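Local coordinates for protein Nsp15 (Middle East respiratory syndrome-related coronavirus, PDB 5YVD) that is an endoribonuclease, probably uridylate-specific, that cleaves RNA and assembles from six copies of its chain, at residues A[61-73]-A[148-160]. Residues are numbered along the deposited sequence; the frame is centred on the assembly and turned at random.
Sequences RAVRSHPDFKLLH and MVGPDYAYFNGAI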
ATOM      1  N   ARG A  61     -16.337  18.795  -7.121  1.00 40.81           N
ATOM      2  CA  ARG A  61     -17.661  18.595  -6.561  1.00 37.42           C
ATOM      3  C   ARG A  61     -18.528  19.766  -6.859  1.00 36.41           C
ATOM      4  O   ARG A  61     -18.061  20.863  -6.899  1.00 39.07           O
ATOM      5  CB  ARG A  61     -17.571  18.366  -5.061  1.00 37.62           C
ATOM      6  CG  ARG A  61     -17.820  19.575  -4.194  1.00 38.36           C
ATOM      7  CD  ARG A  61     -17.252  19.409  -2.801  1.00 39.76           C
ATOM      8  NE  ARG A  61     -15.864  19.788  -2.805  1.00 44.26           N
ATOM      9  CZ  ARG A  61     -15.280  20.560  -1.911  1.00 48.71           C
ATOM     10  NH1 ARG A  61     -15.932  21.031  -0.884  1.00 47.78           N
ATOM     11  NH2 ARG A  61     -14.017  20.847  -2.055  1.00 55.84           N
ATOM     12  N   ALA A  62     -19.799  19.535  -7.087  1.00 33.68           N
ATOM     13  CA  ALA A  62     -20.718  20.614  -7.333  1.00 34.26           C
ATOM     14  C   ALA A  62     -21.216  21.273  -6.084  1.00 36.31           C
ATOM     15  O   ALA A  62     -21.897  20.664  -5.325  1.00 39.89           O
ATOM     16  CB  ALA A  62     -21.884  20.100  -8.101  1.00 35.18           C
ATOM     17  N   VAL A  63     -20.923  22.548  -5.918  1.00 36.50           N
ATOM     18  CA  VAL A  63     -21.238  23.252  -4.700  1.00 35.79           C
ATOM     19  C   VAL A  63     -22.587  23.942  -4.778  1.00 35.09           C
ATOM     20  O   VAL A  63     -22.679  25.154  -4.927  1.00 33.85           O
ATOM     21  CB  VAL A  63     -20.139  24.246  -4.364  1.00 36.02           C
ATOM     22  CG1 VAL A  63     -20.396  24.892  -2.990  1.00 36.91           C
ATOM     23  CG2 VAL A  63     -18.834  23.491  -4.359  1.00 37.53           C
ATOM     24  N   ARG A  64     -23.634  23.144  -4.648  1.00 35.42           N
ATOM     25  CA  ARG A  64     -25.012  23.617  -4.791  1.00 37.93           C
ATOM     26  C   ARG A  64     -25.895  22.621  -4.105  1.00 35.23           C
ATOM     27  O   ARG A  64     -25.472  21.502  -3.877  1.00 37.33           O
ATOM     28  CB  ARG A  64     -25.404  23.672  -6.274  1.00 39.73           C
ATOM     29  CG  ARG A  64     -24.982  22.418  -7.023  1.00 42.30           C
ATOM     30  CD  ARG A  64     -25.740  22.141  -8.308  1.00 42.47           C
ATOM     31  NE  ARG A  64     -25.301  22.958  -9.422  1.00 40.86           N
ATOM     32  CZ  ARG A  64     -25.136  22.510 -10.664  1.00 41.51           C
ATOM     33  NH1 ARG A  64     -25.358  21.239 -10.993  1.00 39.37           N
ATOM     34  NH2 ARG A  64     -24.745  23.358 -11.598  1.00 42.54           N
ATOM     35  N   SER A  65     -27.121  22.998  -3.795  1.00 35.69           N
ATOM     36  CA  SER A  65     -28.056  22.045  -3.197  1.00 36.07           C
ATOM     37  C   SER A  65     -28.551  21.056  -4.242  1.00 37.29           C
ATOM     38  O   SER A  65     -28.507  21.312  -5.454  1.00 38.96           O
ATOM     39  CB  SER A  65     -29.250  22.760  -2.577  1.00 37.52           C
ATOM     40  OG  SER A  65     -29.947  23.539  -3.540  1.00 37.31           O
ATOM     41  N   HIS A  66     -29.012  19.911  -3.783  1.00 37.31           N
ATOM     42  CA  HIS A  66     -29.604  18.948  -4.695  1.00 38.20           C
ATOM     43  C   HIS A  66     -30.480  17.995  -3.915  1.00 38.20           C
ATOM     44  O   HIS A  66     -30.324  17.890  -2.694  1.00 42.60           O
ATOM     45  CB  HIS A  66     -28.529  18.193  -5.489  1.00 37.28           C
ATOM     46  CG  HIS A  66     -27.520  17.478  -4.647  1.00 38.75           C
ATOM     47  ND1 HIS A  66     -27.703  16.190  -4.200  1.00 39.30           N
ATOM     48  CD2 HIS A  66     -26.299  17.862  -4.201  1.00 43.55           C
ATOM     49  CE1 HIS A  66     -26.646  15.814  -3.498  1.00 43.54           C
ATOM     50  NE2 HIS A  66     -25.775  16.809  -3.485  1.00 45.54           N
ATOM     51  N   PRO A  67     -31.408  17.309  -4.601  1.00 36.13           N
ATOM     52  CA  PRO A  67     -32.201  16.252  -3.969  1.00 36.13           C
ATOM     53  C   PRO A  67     -31.317  15.229  -3.313  1.00 37.35           C
ATOM     54  O   PRO A  67     -30.214  14.982  -3.787  1.00 39.43           O
ATOM     55  CB  PRO A  67     -32.962  15.621  -5.133  1.00 36.16           C
ATOM     56  CG  PRO A  67     -33.057  16.698  -6.158  1.00 36.84           C
ATOM     57  CD  PRO A  67     -31.850  17.590  -5.977  1.00 37.76           C
ATOM     58  N   ASP A  68     -31.776  14.644  -2.215  1.00 40.24           N
ATOM     59  CA  ASP A  68     -30.912  13.739  -1.456  1.00 42.43           C
ATOM     60  C   ASP A  68     -30.653  12.473  -2.272  1.00 39.11           C
ATOM     61  O   ASP A  68     -31.498  12.038  -3.057  1.00 40.86           O
ATOM     62  CB  ASP A  68     -31.513  13.426  -0.071  1.00 45.97           C
ATOM     63  CG  ASP A  68     -30.531  12.690   0.850  1.00 49.31           C
ATOM     64  OD1 ASP A  68     -29.315  12.636   0.517  1.00 51.06           O
ATOM     65  OD2 ASP A  68     -30.982  12.166   1.901  1.00 46.47           O
ATOM     66  N   PHE A  69     -29.488  11.884  -2.081  1.00 36.50           N
ATOM     67  CA  PHE A  69     -29.038  10.793  -2.943  1.00 38.45           C
ATOM     68  C   PHE A  69     -30.035   9.666  -3.124  1.00 37.78           C
ATOM     69  O   PHE A  69     -30.175   9.146  -4.236  1.00 42.09           O
ATOM     70  CB  PHE A  69     -27.713  10.219  -2.438  1.00 40.37           C
ATOM     71  CG  PHE A  69     -26.625  11.241  -2.349  1.00 40.10           C
ATOM     72  CD1 PHE A  69     -26.005  11.692  -3.485  1.00 37.62           C
ATOM     73  CD2 PHE A  69     -26.259  11.778  -1.130  1.00 40.86           C
ATOM     74  CE1 PHE A  69     -25.030  12.649  -3.418  1.00 39.72           C
ATOM     75  CE2 PHE A  69     -25.273  12.737  -1.057  1.00 42.94           C
ATOM     76  CZ  PHE A  69     -24.656  13.173  -2.204  1.00 40.60           C
ATOM     77  N   LYS A  70     -30.712   9.277  -2.049  1.00 36.07           N
ATOM     78  CA  LYS A  70     -31.654   8.162  -2.112  1.00 36.01           C
ATOM     79  C   LYS A  70     -32.762   8.402  -3.140  1.00 37.79           C
ATOM     80  O   LYS A  70     -33.323   7.448  -3.681  1.00 38.63           O
ATOM     81  CB  LYS A  70     -32.275   7.890  -0.734  1.00 38.34           C
ATOM     82  CG  LYS A  70     -33.343   8.893  -0.340  1.00 40.65           C
ATOM     83  CD  LYS A  70     -33.572   9.038   1.150  1.00 41.31           C
ATOM     84  CE  LYS A  70     -34.357  10.323   1.420  1.00 41.26           C
ATOM     85  NZ  LYS A  70     -34.715  10.483   2.855  1.00 42.20           N
ATOM     86  N   LEU A  71     -33.099   9.663  -3.411  1.00 36.90           N
ATOM     87  CA  LEU A  71     -34.058   9.938  -4.466  1.00 38.93           C
ATOM     88  C   LEU A  71     -33.428   9.658  -5.839  1.00 41.95           C
ATOM     89  O   LEU A  71     -34.042   9.059  -6.730  1.00 46.99           O
ATOM     90  CB  LEU A  71     -34.569  11.369  -4.375  1.00 39.77           C
ATOM     91  CG  LEU A  71     -35.317  11.774  -3.089  1.00 41.36           C
ATOM     92  CD1 LEU A  71     -36.006  13.115  -3.298  1.00 41.93           C
ATOM     93  CD2 LEU A  71     -36.337  10.753  -2.620  1.00 41.09           C
ATOM     94  N   LEU A  72     -32.182  10.061  -6.008  1.00 42.53           N
ATOM     95  CA  LEU A  72     -31.516   9.822  -7.266  1.00 44.41           C
ATOM     96  C   LEU A  72     -31.434   8.335  -7.496  1.00 43.10           C
ATOM     97  O   LEU A  72     -31.823   7.857  -8.548  1.00 43.54           O
ATOM     98  CB  LEU A  72     -30.135  10.457  -7.275  1.00 45.96           C
ATOM     99  CG  LEU A  72     -30.108  11.953  -6.926  1.00 47.72           C
ATOM    100  CD1 LEU A  72     -28.707  12.491  -7.197  1.00 50.74           C
ATOM    101  CD2 LEU A  72     -31.164  12.776  -7.662  1.00 44.35           C
ATOM    102  N   HIS A  73     -30.977   7.607  -6.485  1.00 43.69           N
ATOM    103  CA  HIS A  73     -30.904   6.134  -6.547  1.00 45.08           C
ATOM    104  C   HIS A  73     -32.250   5.470  -6.846  1.00 40.80           C
ATOM    105  O   HIS A  73     -32.314   4.537  -7.624  1.00 42.83           O
ATOM    106  CB  HIS A  73     -30.312   5.597  -5.239  1.00 47.63           C
ATOM    107  CG  HIS A  73     -30.402   4.112  -5.080  1.00 49.78           C
ATOM    108  ND1 HIS A  73     -29.761   3.229  -5.920  1.00 52.54           N
ATOM    109  CD2 HIS A  73     -31.024   3.357  -4.146  1.00 52.48           C
ATOM    110  CE1 HIS A  73     -29.999   1.993  -5.521  1.00 54.56           C
ATOM    111  NE2 HIS A  73     -30.761   2.043  -4.444  1.00 55.09           N
ATOM    112  N   MET A 148     -42.677  15.080 -10.687  1.00 52.82           N
ATOM    113  CA  MET A 148     -42.540  14.722  -9.288  1.00 48.36           C
ATOM    114  C   MET A 148     -42.017  15.938  -8.500  1.00 48.84           C
ATOM    115  O   MET A 148     -40.973  16.490  -8.820  1.00 51.86           O
ATOM    116  CB  MET A 148     -41.552  13.582  -9.139  1.00 49.46           C
ATOM    117  CG  MET A 148     -41.810  12.368 -10.009  1.00 52.46           C
ATOM    118  SD  MET A 148     -40.284  11.462 -10.393  1.00 49.33           S
ATOM    119  CE  MET A 148     -41.061   9.881 -10.725  1.00 52.07           C
ATOM    120  N   VAL A 149     -42.745  16.358  -7.472  1.00 48.01           N
ATOM    121  CA  VAL A 149     -42.348  17.502  -6.673  1.00 46.41           C
ATOM    122  C   VAL A 149     -41.694  17.002  -5.424  1.00 47.61           C
ATOM    123  O   VAL A 149     -42.339  16.354  -4.602  1.00 57.28           O
ATOM    124  CB  VAL A 149     -43.556  18.347  -6.247  1.00 46.01           C
ATOM    125  CG1 VAL A 149     -43.105  19.524  -5.373  1.00 45.72           C
ATOM    126  CG2 VAL A 149     -44.313  18.815  -7.481  1.00 43.67           C
ATOM    127  N   GLY A 150     -40.425  17.337  -5.253  1.00 45.04           N
ATOM    128  CA  GLY A 150     -39.655  16.824  -4.130  1.00 43.58           C
ATOM    129  C   GLY A 150     -40.145  17.274  -2.764  1.00 39.52           C
ATOM    130  O   GLY A 150     -41.084  18.049  -2.661  1.00 37.12           O
ATOM    131  N   PRO A 151     -39.482  16.799  -1.705  1.00 37.97           N
ATOM    132  CA  PRO A 151     -39.860  17.093  -0.312  1.00 36.74           C
ATOM    133  C   PRO A 151     -39.385  18.453   0.194  1.00 36.25           C
ATOM    134  O   PRO A 151     -38.722  19.176  -0.526  1.00 39.63           O
ATOM    135  CB  PRO A 151     -39.178  15.966   0.467  1.00 37.17           C
ATOM    136  CG  PRO A 151     -37.972  15.610  -0.361  1.00 36.21           C
ATOM    137  CD  PRO A 151     -38.351  15.847  -1.794  1.00 35.17           C
ATOM    138  N   ASP A 152     -39.728  18.798   1.429  1.00 38.15           N
ATOM    139  CA  ASP A 152     -39.354  20.106   2.000  1.00 39.09           C
ATOM    140  C   ASP A 152     -37.938  20.137   2.585  1.00 39.69           C
ATOM    141  O   ASP A 152     -37.678  20.846   3.577  1.00 37.25           O
ATOM    142  CB  ASP A 152     -40.356  20.536   3.067  1.00 39.13           C
ATOM    143  CG  ASP A 152     -41.739  20.775   2.503  1.00 38.47           C
ATOM    144  OD1 ASP A 152     -41.840  21.193   1.330  1.00 36.54           O
ATOM    145  OD2 ASP A 152     -42.716  20.563   3.256  1.00 39.34           O
ATOM    146  N   TYR A 153     -37.024  19.406   1.937  1.00 37.32           N
ATOM    147  CA  TYR A 153     -35.630  19.450   2.292  1.00 36.82           C
ATOM    148  C   TYR A 153     -34.750  18.995   1.131  1.00 41.24           C
ATOM    149  O   TYR A 153     -35.226  18.437   0.149  1.00 42.06           O
ATOM    150  CB  TYR A 153     -35.393  18.546   3.467  1.00 35.58           C
ATOM    151  CG  TYR A 153     -35.590  17.078   3.124  1.00 37.55           C
ATOM    152  CD1 TYR A 153     -36.822  16.457   3.344  1.00 36.54           C
ATOM    153  CD2 TYR A 153     -34.546  16.309   2.582  1.00 36.10           C
ATOM    154  CE1 TYR A 153     -37.016  15.120   3.036  1.00 37.75           C
ATOM    155  CE2 TYR A 153     -34.730  14.969   2.271  1.00 37.32           C
ATOM    156  CZ  TYR A 153     -35.971  14.372   2.497  1.00 39.40           C
ATOM    157  OH  TYR A 153     -36.186  13.022   2.205  1.00 39.15           O
ATOM    158  N   ALA A 154     -33.449  19.199   1.284  1.00 43.23           N
ATOM    159  CA  ALA A 154     -32.471  18.873   0.248  1.00 41.08           C
ATOM    160  C   ALA A 154     -31.076  18.771   0.878  1.00 40.23           C
ATOM    161  O   ALA A 154     -30.879  19.089   2.050  1.00 38.65           O
ATOM    162  CB  ALA A 154     -32.492  19.945  -0.846  1.00 40.05           C
ATOM    163  N   TYR A 155     -30.110  18.335   0.092  1.00 38.39           N
ATOM    164  CA  TYR A 155     -28.770  18.127   0.580  1.00 37.32           C
ATOM    165  C   TYR A 155     -27.916  19.291   0.118  1.00 36.10           C
ATOM    166  O   TYR A 155     -28.043  19.705  -1.019  1.00 35.84           O
ATOM    167  CB  TYR A 155     -28.262  16.834  -0.023  1.00 37.74           C
ATOM    168  CG  TYR A 155     -26.961  16.305   0.520  1.00 40.37           C
ATOM    169  CD1 TYR A 155     -25.736  16.643  -0.062  1.00 40.98           C
ATOM    170  CD2 TYR A 155     -26.957  15.420   1.581  1.00 41.14           C
ATOM    171  CE1 TYR A 155     -24.550  16.103   0.415  1.00 42.88           C
ATOM    172  CE2 TYR A 155     -25.776  14.895   2.073  1.00 42.51           C
ATOM    173  CZ  TYR A 155     -24.583  15.230   1.493  1.00 41.94           C
ATOM    174  OH  TYR A 155     -23.447  14.673   2.018  1.00 45.59           O
ATOM    175  N   PHE A 156     -27.066  19.829   0.992  1.00 36.28           N
ATOM    176  CA  PHE A 156     -26.120  20.885   0.586  1.00 38.49           C
ATOM    177  C   PHE A 156     -24.805  20.826   1.389  1.00 40.17           C
ATOM    178  O   PHE A 156     -24.821  20.945   2.620  1.00 39.52           O
ATOM    179  CB  PHE A 156     -26.781  22.273   0.707  1.00 38.67           C
ATOM    180  CG  PHE A 156     -25.902  23.424   0.275  1.00 38.94           C
ATOM    181  CD1 PHE A 156     -25.231  23.399  -0.949  1.00 38.35           C
ATOM    182  CD2 PHE A 156     -25.772  24.558   1.079  1.00 38.91           C
ATOM    183  CE1 PHE A 156     -24.439  24.461  -1.338  1.00 37.85           C
ATOM    184  CE2 PHE A 156     -24.981  25.627   0.692  1.00 37.13           C
ATOM    185  CZ  PHE A 156     -24.317  25.580  -0.514  1.00 37.06           C
ATOM    186  N   ASN A 157     -23.678  20.626   0.688  1.00 39.86           N
ATOM    187  CA  ASN A 157     -22.354  20.551   1.316  1.00 40.11           C
ATOM    188  C   ASN A 157     -22.276  19.602   2.551  1.00 40.53           C
ATOM    189  O   ASN A 157     -21.596  19.903   3.527  1.00 44.21           O
ATOM    190  CB  ASN A 157     -21.876  21.956   1.719  1.00 38.93           C
ATOM    191  CG  ASN A 157     -21.713  22.904   0.535  1.00 39.93           C
ATOM    192  OD1 ASN A 157     -21.585  22.490  -0.624  1.00 44.06           O
ATOM    193  ND2 ASN A 157     -21.705  24.198   0.828  1.00 39.50           N
ATOM    194  N   GLY A 158     -22.966  18.470   2.510  1.00 38.05           N
ATOM    195  CA  GLY A 158     -22.986  17.554   3.641  1.00 38.88           C
ATOM    196  C   GLY A 158     -24.194  17.650   4.570  1.00 40.94           C
ATOM    197  O   GLY A 158     -24.471  16.702   5.305  1.00 41.51           O
ATOM    198  N   ALA A 159     -24.912  18.773   4.548  1.00 41.87           N
ATOM    199  CA  ALA A 159     -26.071  18.990   5.450  1.00 42.94           C
ATOM    200  C   ALA A 159     -27.425  18.792   4.811  1.00 39.43           C
ATOM    201  O   ALA A 159     -27.582  18.913   3.596  1.00 36.04           O
ATOM    202  CB  ALA A 159     -26.037  20.400   6.038  1.00 45.34           C
ATOM    203  N   ILE A 160     -28.409  18.516   5.662  1.00 41.51           N
ATOM    204  CA  ILE A 160     -29.808  18.568   5.253  1.00 41.94           C
ATOM    205  C   ILE A 160     -30.288  19.959   5.552  1.00 41.73           C
ATOM    206  O   ILE A 160     -30.033  20.512   6.620  1.00 43.74           O
ATOM    207  CB  ILE A 160     -30.716  17.525   5.925  1.00 42.10           C
ATOM    208  CG1 ILE A 160     -30.691  16.183   5.177  1.00 44.77           C
ATOM    209  CG2 ILE A 160     -32.177  17.963   5.863  1.00 43.12           C
ATOM    210  CD1 ILE A 160     -29.347  15.703   4.714  1.00 46.68           C
TER
HETATM  211  O   HOH W   1     -20.655  20.499  -2.109  1.00 28.36           O
HETATM  212  O   HOH W   2     -23.868  19.820  -2.289  1.00 26.55           O
HETATM  213  O   HOH W   3     -34.574  15.850  -1.297  1.00 31.86           O
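A single antiparallel bridge, the hydrogen-bonded pair H66 and Y155, joins the two segments, and the side chains of the same pair run alongside each other. Its two backbone bonds run from H66 N to Y155 O (2.9 Å) and from Y155 N to H66 O (2.8 Å). With CG between its backbone N and carbonyl carbon (chi1 57°), the H66 ring swings back over the bridge, where Y155 CB sits over one face in a CH-pi contact, 4.2 Å from the ring centroid. Within its own segment, H66 ND1 donates to P67 O from above the carbonyl plane, which limits rotation of the imidazole. F69, in the first turn of helix 69-74, completes the aromatic cluster: its CE2 corner stands 3.6 Å above the centre of the Y155 ring, an edge-to-face pair with planes at 65°. The hydroxyl of Y155 is bonded to Y88 N.

Farther along, K70 extends its chain across the end of Y153 at about a right angle, and NZ donates to Y153 OH at 3.0 Å. T192 and S194 also bond to this polar pair. L71 CD1 packs against P151 CD of the proline ring (3.9 Å).

Beyond the bridge, direct backbone bonding gives way to water: one molecule accepts from N157 N and donates to R64 O, while another joins D68 N to Y153 O. F156 lays its CD1 corner against the R64 carbonyl carbon, and N157 ND2 reaches T278 of a second subunit. The arrangement is a beta-hairpin, 153-156 and 159-162 closed by a type I' turn, whose first strand is bridged by the segment entering helix 69-74 in the Nsp15 middle domain.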